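Local coordinates for protein predicted metal-dependent phosphohydrolase (Magnetospirillum magnetotacticum MS-1, PDB 3KH1) that probably acts as a metal-dependent phosphohydrolase of the HD-domain family, possibly with 5'-deoxynucleotidase activity, at residues Q29-D34 against G154-P159; Q144-N149 against A183-L188; H148-E153 against R195-P200. All coordinates share one frame; numbering follows the deposited sequence.

Contact 1: residues Q29-D34 against G154-P159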
# COMPACT_ATOMS: atom_id res chain seq x y z
N GLN A 29 16.35 2.80 -3.64
CA GLN A 29 17.23 2.56 -4.81
C GLN A 29 16.70 1.53 -5.79
O GLN A 29 17.14 1.48 -6.95
CB GLN A 29 18.63 2.15 -4.35
CG GLN A 29 19.34 3.26 -3.67
CD GLN A 29 19.50 4.45 -4.59
OE1 GLN A 29 20.14 4.35 -5.66
NE2 GLN A 29 18.93 5.60 -4.20
N THR A 30 15.73 0.72 -5.38
CA THR A 30 15.02 -0.20 -6.25
C THR A 30 14.36 0.57 -7.35
O THR A 30 13.76 1.57 -7.09
CB THR A 30 13.94 -0.95 -5.43
OG1 THR A 30 14.54 -1.57 -4.25
CG2 THR A 30 13.16 -1.93 -6.29
N LEU A 31 14.50 0.11 -8.57
CA LEU A 31 13.80 0.69 -9.71
C LEU A 31 12.51 -0.04 -9.97
O LEU A 31 12.39 -1.23 -9.71
CB LEU A 31 14.66 0.65 -10.98
CG LEU A 31 16.05 1.29 -10.89
CD1 LEU A 31 16.78 1.18 -12.25
CD2 LEU A 31 15.94 2.73 -10.45
N LEU A 32 11.53 0.68 -10.48
CA LEU A 32 10.41 -0.01 -11.13
C LEU A 32 10.96 -0.99 -12.18
O LEU A 32 12.04 -0.83 -12.73
CB LEU A 32 9.47 1.00 -11.80
CG LEU A 32 8.39 1.63 -10.90
CD1 LEU A 32 8.81 2.06 -9.54
CD2 LEU A 32 7.54 2.62 -11.67
N THR A 33 10.14 -1.99 -12.49
CA THR A 33 10.55 -3.09 -13.38
C THR A 33 10.91 -2.66 -14.79
O THR A 33 11.68 -3.37 -15.47
CB THR A 33 9.52 -4.24 -13.38
OG1 THR A 33 8.27 -3.70 -13.85
CG2 THR A 33 9.38 -4.91 -12.04
N ASP A 34 10.37 -1.53 -15.22
CA ASP A 34 10.72 -0.93 -16.49
C ASP A 34 11.88 0.10 -16.44
O ASP A 34 12.16 0.76 -17.45
CB ASP A 34 9.48 -0.25 -17.15
CG ASP A 34 8.92 0.89 -16.31
OD1 ASP A 34 9.50 1.25 -15.26
OD2 ASP A 34 7.84 1.45 -16.69
N GLY A 154 19.81 -5.99 -13.31
CA GLY A 154 20.76 -5.47 -12.34
C GLY A 154 20.79 -3.96 -12.29
O GLY A 154 21.84 -3.34 -12.13
N GLY A 155 19.62 -3.36 -12.43
CA GLY A 155 19.51 -1.92 -12.50
C GLY A 155 19.85 -1.21 -11.21
O GLY A 155 20.16 -0.00 -11.22
N THR A 156 19.81 -1.92 -10.10
CA THR A 156 20.31 -1.45 -8.81
C THR A 156 21.61 -2.13 -8.41
O THR A 156 22.55 -1.45 -7.97
CB THR A 156 19.21 -1.55 -7.74
OG1 THR A 156 18.02 -0.87 -8.23
CG2 THR A 156 19.68 -0.91 -6.42
N TRP A 157 21.73 -3.42 -8.67
CA TRP A 157 22.95 -4.14 -8.34
C TRP A 157 24.20 -3.53 -8.97
O TRP A 157 25.20 -3.27 -8.29
CB TRP A 157 22.88 -5.58 -8.81
CG TRP A 157 22.00 -6.50 -7.99
CD1 TRP A 157 21.78 -6.46 -6.64
CD2 TRP A 157 21.24 -7.60 -8.48
NE1 TRP A 157 20.94 -7.48 -6.28
CE2 TRP A 157 20.58 -8.19 -7.38
CE3 TRP A 157 21.03 -8.15 -9.75
CZ2 TRP A 157 19.73 -9.31 -7.52
CZ3 TRP A 157 20.16 -9.22 -9.89
CH2 TRP A 157 19.55 -9.81 -8.77
N LYS A 158 24.21 -3.34 -10.28
CA LYS A 158 25.44 -2.94 -10.96
C LYS A 158 25.95 -1.55 -10.59
O LYS A 158 27.10 -1.37 -10.26
CB LYS A 158 25.31 -3.13 -12.49
CG LYS A 158 25.26 -4.58 -12.91
CD LYS A 158 24.76 -4.78 -14.33
CE LYS A 158 25.65 -4.19 -15.38
NZ LYS A 158 25.07 -4.43 -16.77
N PRO A 159 25.06 -0.54 -10.59
CA PRO A 159 25.57 0.78 -10.23
C PRO A 159 26.05 0.89 -8.81
O PRO A 159 26.91 1.69 -8.52
CB PRO A 159 24.36 1.70 -10.49
CG PRO A 159 23.61 0.97 -11.55
CD PRO A 159 23.70 -0.46 -11.14
O HOH W 1 16.15 -2.43 -9.62

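Contact 2: residues Q144-N149 against A183-L188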
# COMPACT_ATOMS: atom_id res chain seq x y z
N GLN A 144 11.21 -9.05 -2.87
CA GLN A 144 10.75 -8.13 -3.91
C GLN A 144 11.87 -7.36 -4.64
O GLN A 144 11.83 -7.26 -5.89
CB GLN A 144 9.64 -7.23 -3.38
CG GLN A 144 9.00 -6.26 -4.40
CD GLN A 144 9.60 -4.89 -4.40
OE1 GLN A 144 10.68 -4.64 -3.81
NE2 GLN A 144 8.85 -3.93 -4.99
N PRO A 145 12.89 -6.85 -3.93
CA PRO A 145 13.94 -6.15 -4.66
C PRO A 145 14.73 -7.07 -5.58
O PRO A 145 15.29 -6.61 -6.57
CB PRO A 145 14.82 -5.52 -3.57
CG PRO A 145 13.98 -5.57 -2.39
CD PRO A 145 12.97 -6.62 -2.48
N LEU A 146 14.84 -8.34 -5.23
CA LEU A 146 15.48 -9.33 -6.11
C LEU A 146 14.71 -9.49 -7.40
O LEU A 146 15.27 -9.50 -8.51
CB LEU A 146 15.66 -10.67 -5.41
CG LEU A 146 16.43 -10.66 -4.10
CD1 LEU A 146 16.49 -12.09 -3.51
CD2 LEU A 146 17.80 -10.04 -4.22
N LEU A 147 13.38 -9.58 -7.27
CA LEU A 147 12.51 -9.60 -8.44
C LEU A 147 12.75 -8.41 -9.32
O LEU A 147 12.85 -8.53 -10.56
CB LEU A 147 11.04 -9.66 -8.02
CG LEU A 147 10.55 -10.86 -7.19
CD1 LEU A 147 9.07 -10.72 -6.82
CD2 LEU A 147 10.73 -12.16 -7.90
N HIS A 148 12.84 -7.24 -8.71
CA HIS A 148 13.00 -6.01 -9.51
C HIS A 148 14.38 -5.91 -10.14
O HIS A 148 14.48 -5.55 -11.32
CB HIS A 148 12.72 -4.79 -8.65
CG HIS A 148 11.26 -4.50 -8.52
ND1 HIS A 148 10.74 -3.28 -8.83
CD2 HIS A 148 10.21 -5.28 -8.14
CE1 HIS A 148 9.42 -3.33 -8.69
NE2 HIS A 148 9.06 -4.53 -8.28
N ASN A 149 15.44 -6.31 -9.43
CA ASN A 149 16.75 -6.29 -10.00
C ASN A 149 16.83 -7.25 -11.17
O ASN A 149 17.50 -6.99 -12.17
CB ASN A 149 17.82 -6.63 -8.94
CG ASN A 149 18.64 -5.46 -8.52
OD1 ASN A 149 19.21 -4.74 -9.33
ND2 ASN A 149 18.80 -5.33 -7.21
N ALA A 183 14.24 -20.86 -1.93
CA ALA A 183 14.71 -21.63 -3.07
C ALA A 183 14.48 -20.89 -4.37
O ALA A 183 15.37 -20.85 -5.24
CB ALA A 183 14.03 -23.04 -3.08
N TYR A 184 13.31 -20.24 -4.50
CA TYR A 184 13.05 -19.42 -5.68
C TYR A 184 14.06 -18.32 -5.82
O TYR A 184 14.64 -18.09 -6.88
CB TYR A 184 11.63 -18.88 -5.65
CG TYR A 184 11.27 -18.09 -6.86
CD1 TYR A 184 11.48 -16.72 -6.91
CD2 TYR A 184 10.74 -18.70 -7.99
CE1 TYR A 184 11.21 -16.01 -8.07
CE2 TYR A 184 10.41 -17.95 -9.11
CZ TYR A 184 10.66 -16.61 -9.15
OH TYR A 184 10.35 -15.88 -10.27
N ALA A 185 14.26 -17.61 -4.72
CA ALA A 185 15.18 -16.50 -4.70
C ALA A 185 16.59 -16.93 -5.05
O ALA A 185 17.26 -16.23 -5.82
CB ALA A 185 15.16 -15.82 -3.36
N ARG A 186 17.09 -18.02 -4.47
CA ARG A 186 18.41 -18.50 -4.83
C ARG A 186 18.52 -18.85 -6.33
O ARG A 186 19.53 -18.57 -6.96
CB ARG A 186 18.83 -19.73 -3.98
CG ARG A 186 19.11 -19.44 -2.51
CD ARG A 186 19.75 -20.63 -1.80
NE ARG A 186 18.82 -21.80 -1.83
CZ ARG A 186 17.80 -22.01 -0.99
NH1 ARG A 186 17.53 -21.18 -0.01
NH2 ARG A 186 17.05 -23.09 -1.14
N ALA A 187 17.50 -19.49 -6.88
CA ALA A 187 17.52 -19.86 -8.31
C ALA A 187 17.50 -18.58 -9.18
O ALA A 187 18.18 -18.46 -10.17
CB ALA A 187 16.33 -20.76 -8.63
N LEU A 188 16.75 -17.57 -8.75
CA LEU A 188 16.69 -16.30 -9.46
C LEU A 188 18.04 -15.64 -9.47
O LEU A 188 18.50 -15.13 -10.50
CB LEU A 188 15.64 -15.37 -8.79
CG LEU A 188 15.24 -14.09 -9.51
CD1 LEU A 188 14.37 -14.40 -10.76
CD2 LEU A 188 14.52 -13.15 -8.56

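Contact 3: residues H148-E153 against R195-P200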
# COMPACT_ATOMS: atom_id res chain seq x y z
N HIS A 148 12.84 -7.24 -8.71
CA HIS A 148 13.00 -6.01 -9.51
C HIS A 148 14.38 -5.91 -10.14
O HIS A 148 14.48 -5.55 -11.32
CB HIS A 148 12.72 -4.79 -8.65
CG HIS A 148 11.26 -4.50 -8.52
ND1 HIS A 148 10.74 -3.28 -8.83
CD2 HIS A 148 10.21 -5.28 -8.14
CE1 HIS A 148 9.42 -3.33 -8.69
NE2 HIS A 148 9.06 -4.53 -8.28
N ASN A 149 15.44 -6.31 -9.43
CA ASN A 149 16.75 -6.29 -10.00
C ASN A 149 16.83 -7.25 -11.17
O ASN A 149 17.50 -6.99 -12.17
CB ASN A 149 17.82 -6.63 -8.94
CG ASN A 149 18.64 -5.46 -8.52
OD1 ASN A 149 19.21 -4.74 -9.33
ND2 ASN A 149 18.80 -5.33 -7.21
N PHE A 150 16.13 -8.37 -11.10
CA PHE A 150 16.15 -9.31 -12.23
C PHE A 150 15.48 -8.66 -13.45
O PHE A 150 16.00 -8.69 -14.56
CB PHE A 150 15.47 -10.62 -11.85
CG PHE A 150 15.71 -11.72 -12.84
CD1 PHE A 150 16.81 -12.54 -12.71
CD2 PHE A 150 14.83 -11.93 -13.88
CE1 PHE A 150 17.04 -13.54 -13.61
CE2 PHE A 150 15.07 -12.94 -14.83
CZ PHE A 150 16.17 -13.75 -14.67
N GLU A 151 14.34 -8.02 -13.24
CA GLU A 151 13.63 -7.36 -14.32
C GLU A 151 14.39 -6.22 -14.96
O GLU A 151 14.27 -5.98 -16.15
CB GLU A 151 12.27 -6.86 -13.88
CG GLU A 151 11.27 -7.99 -13.49
CD GLU A 151 11.07 -9.06 -14.55
OE1 GLU A 151 10.58 -8.67 -15.62
OE2 GLU A 151 11.44 -10.24 -14.28
N THR A 152 15.17 -5.50 -14.14
CA THR A 152 15.92 -4.35 -14.61
C THR A 152 17.38 -4.70 -15.01
O THR A 152 18.18 -3.81 -15.28
CB THR A 152 15.94 -3.23 -13.55
OG1 THR A 152 16.69 -3.66 -12.40
CG2 THR A 152 14.50 -2.80 -13.16
N GLU A 153 17.67 -5.99 -15.12
CA GLU A 153 18.98 -6.47 -15.55
C GLU A 153 20.08 -5.96 -14.62
O GLU A 153 21.15 -5.54 -15.07
CB GLU A 153 19.21 -6.14 -17.04
CG GLU A 153 18.09 -6.68 -17.96
CD GLU A 153 18.32 -6.49 -19.46
OE1 GLU A 153 19.45 -6.22 -19.88
OE2 GLU A 153 17.35 -6.64 -20.22
N ARG A 195 23.47 -14.32 -16.24
CA ARG A 195 23.16 -13.30 -17.22
C ARG A 195 23.99 -12.04 -17.11
O ARG A 195 23.86 -11.15 -17.95
CB ARG A 195 21.69 -12.91 -17.10
CG ARG A 195 20.73 -14.02 -17.35
CD ARG A 195 19.33 -13.47 -17.42
NE ARG A 195 18.30 -14.46 -17.64
CZ ARG A 195 17.05 -14.14 -17.97
NH1 ARG A 195 16.70 -12.87 -18.15
NH2 ARG A 195 16.12 -15.08 -18.05
N GLY A 196 24.85 -11.97 -16.10
CA GLY A 196 25.72 -10.81 -15.87
C GLY A 196 25.01 -9.63 -15.20
O GLY A 196 25.52 -8.51 -15.22
N TYR A 197 23.85 -9.87 -14.58
CA TYR A 197 23.15 -8.80 -13.88
C TYR A 197 23.78 -8.46 -12.52
O TYR A 197 23.55 -7.38 -11.95
CB TYR A 197 21.71 -9.25 -13.58
CG TYR A 197 20.81 -9.57 -14.76
CD1 TYR A 197 21.17 -9.24 -16.06
CD2 TYR A 197 19.56 -10.14 -14.55
CE1 TYR A 197 20.29 -9.51 -17.11
CE2 TYR A 197 18.70 -10.39 -15.60
CZ TYR A 197 19.07 -10.08 -16.87
OH TYR A 197 18.20 -10.36 -17.93
N LEU A 198 24.51 -9.43 -11.98
CA LEU A 198 24.97 -9.46 -10.63
C LEU A 198 26.37 -10.04 -10.72
O LEU A 198 26.54 -11.11 -11.31
CB LEU A 198 24.05 -10.38 -9.73
CG LEU A 198 24.54 -10.47 -8.30
CD1 LEU A 198 24.49 -9.16 -7.61
CD2 LEU A 198 23.70 -11.45 -7.51
N ALA A 199 27.35 -9.28 -10.22
CA ALA A 199 28.76 -9.66 -10.20
C ALA A 199 28.89 -10.96 -9.39
O ALA A 199 28.26 -11.10 -8.35
CB ALA A 199 29.61 -8.54 -9.54
N PRO A 200 29.71 -11.92 -9.87
CA PRO A 200 29.79 -13.21 -9.20
C PRO A 200 30.51 -13.15 -7.86
O PRO A 200 31.17 -12.15 -7.51
CB PRO A 200 30.59 -14.06 -10.19
CG PRO A 200 31.47 -13.07 -10.89
CD PRO A 200 30.56 -11.88 -11.09
OXT PRO A 200 30.43 -14.18 -7.14

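Contact 1: residues Q29-D34 against G154-P159
Thr156 turns its side chain toward the corner at Gln29, and its two branches do different work. The hydroxyl lies beside the backbone N and anti to the carbonyl carbon (chi1 -53°), the rotamer that brings OG1 to the carbonyl of Gln29. Thr156 OG1 donates to Gln29 O at 2.8 Å, approaching from above the carbonyl plane, with a C=O...donor angle of 125°. The methyl Thr156 CG2 rests against Gln29 CB at 3.8 Å. The polar end of Gln29 belongs to another partner, His160, which its OE1 meets in a hydrogen bond. Leu31 also points at the loop, its side chain running obliquely to that of Thr156. Leu31 CD1 packs on Gly155 O at 3.7 Å, and glycine suits this place because a beta carbon there would press tightly on that same methyl. One water completes the bridge: it donates to Thr156 OG1 at 2.8 Å and accepts from Leu31 N at 3.2 Å. A valine in place of Thr156 would probably leave Gln29 O without this donor and the water without its acceptor, weakening the tie between the loop and the 29-31 corner and strand. Threonine thus suits its place twice over, its hydroxyl serving the polar backbone while its methyl packs on Gln29 CB. A single buried hydroxyl donates to one backbone carbonyl and accepts a hydrogen bond from the water, so Gln29 O is bonded directly and Leu31 N through the water, without strand pairing between the segments.

Contact 2: residues Q144-N149 against A183-L188
Tyr184 begins the contact from helix 179-195, presenting the edge of its ring to Leu147. CG is anti to the backbone N (chi1 -177°), which carries the ring across to the other helix, where Tyr184 CE1 meets Leu147 CD2 at 3.9 Å, near the ring plane and with the side chains roughly at right angles. Met14 of the second subunit also packs on this tyrosine. One residue on, Ala185 offers just a methyl, and Ala185 CB takes Leu146 CD1 at 4.0 Å; a small residue fits here because the CA atoms of Leu146 and Ala185 mark the nearest backbone approach. A turn after Tyr184, Leu188 points at helix 132-151. Leu188 CD2 settles against the backbone of that helix, 3.7 Å from Leu146 O, and also touches Leu147 CD2 at 4.0 Å, so one methyl sits between two consecutive leucines. Branched aliphatic side chains suit such a joint, since they fill space without needing polar partners. The short helical segments run 28° apart in the same direction, their axes 10.5 Å apart. Leu171 and Ile174 of helix 164-177 touch both Leu146 and Ala185, making this a three-helix aliphatic junction within the predominantly helical HD-domain fold.

Contact 3: residues H148-E153 against R195-P200
The backbones approach most closely at Glu153 and Tyr197, CA to CA 5.1 Å, where a Schellman motif with Glu153 at positive phi ends helix 132-151, and a second, at Gly196, ends helix 179-195. The Tyr197 ring lies on the turn at Glu153. Glu153 CA stands over the ring centre in a CH-pi contact, 3.5 Å from the Tyr197 centroid and 8° off the normal, and the carboxylate plane of Glu153 is almost parallel to the ring. Arg195 CB lies over the opposite face, toward the rim, so a flat side chain suits the place between them. An edge of Tyr197 points at a face of Phe150, an edge-to-face pair with centroids 5.4 Å apart and planes at 73°. The Phe150 side chain swings away from its own N (chi1 -168°), which brings Phe150 CZ over a face of the guanidinium, 3.4 Å from Arg195 CZ. Arg195 NH1 donates to Tyr197 OH at 2.9 Å, the hydroxyl lying in the guanidinium plane, which helps fix the turn of both groups, while NE forms a salt bridge with Glu191. The cluster is near the surface and joins the C-terminal ends of helices 132-151 and 179-195; Phe150 touches Leu188, and Leu198 packs on Val189 and Val193.

Contact 2 is the buried one, an aliphatic seam between helices 132-151 and 179-195. Contact 3 joins the ends of those same helices at the surface, where aromatic rings, an arginine and a glutamate replace leucines; Leu188 CD1 and Phe150 CD1, 3.6 Å apart, pass the packing from one to the other. Contact 1 is partly buried and polar, a hydroxyl and a water linking the 29-31 corner and strand to the loop that leaves helix 132-151. That helix is common ground: His148 ND1 bonds to Leu31 O, and Asn149 OD1 accepts the backbone N-H groups of Thr156 and Trp157. A calcium ion is bound close to Thr30 and Asn149.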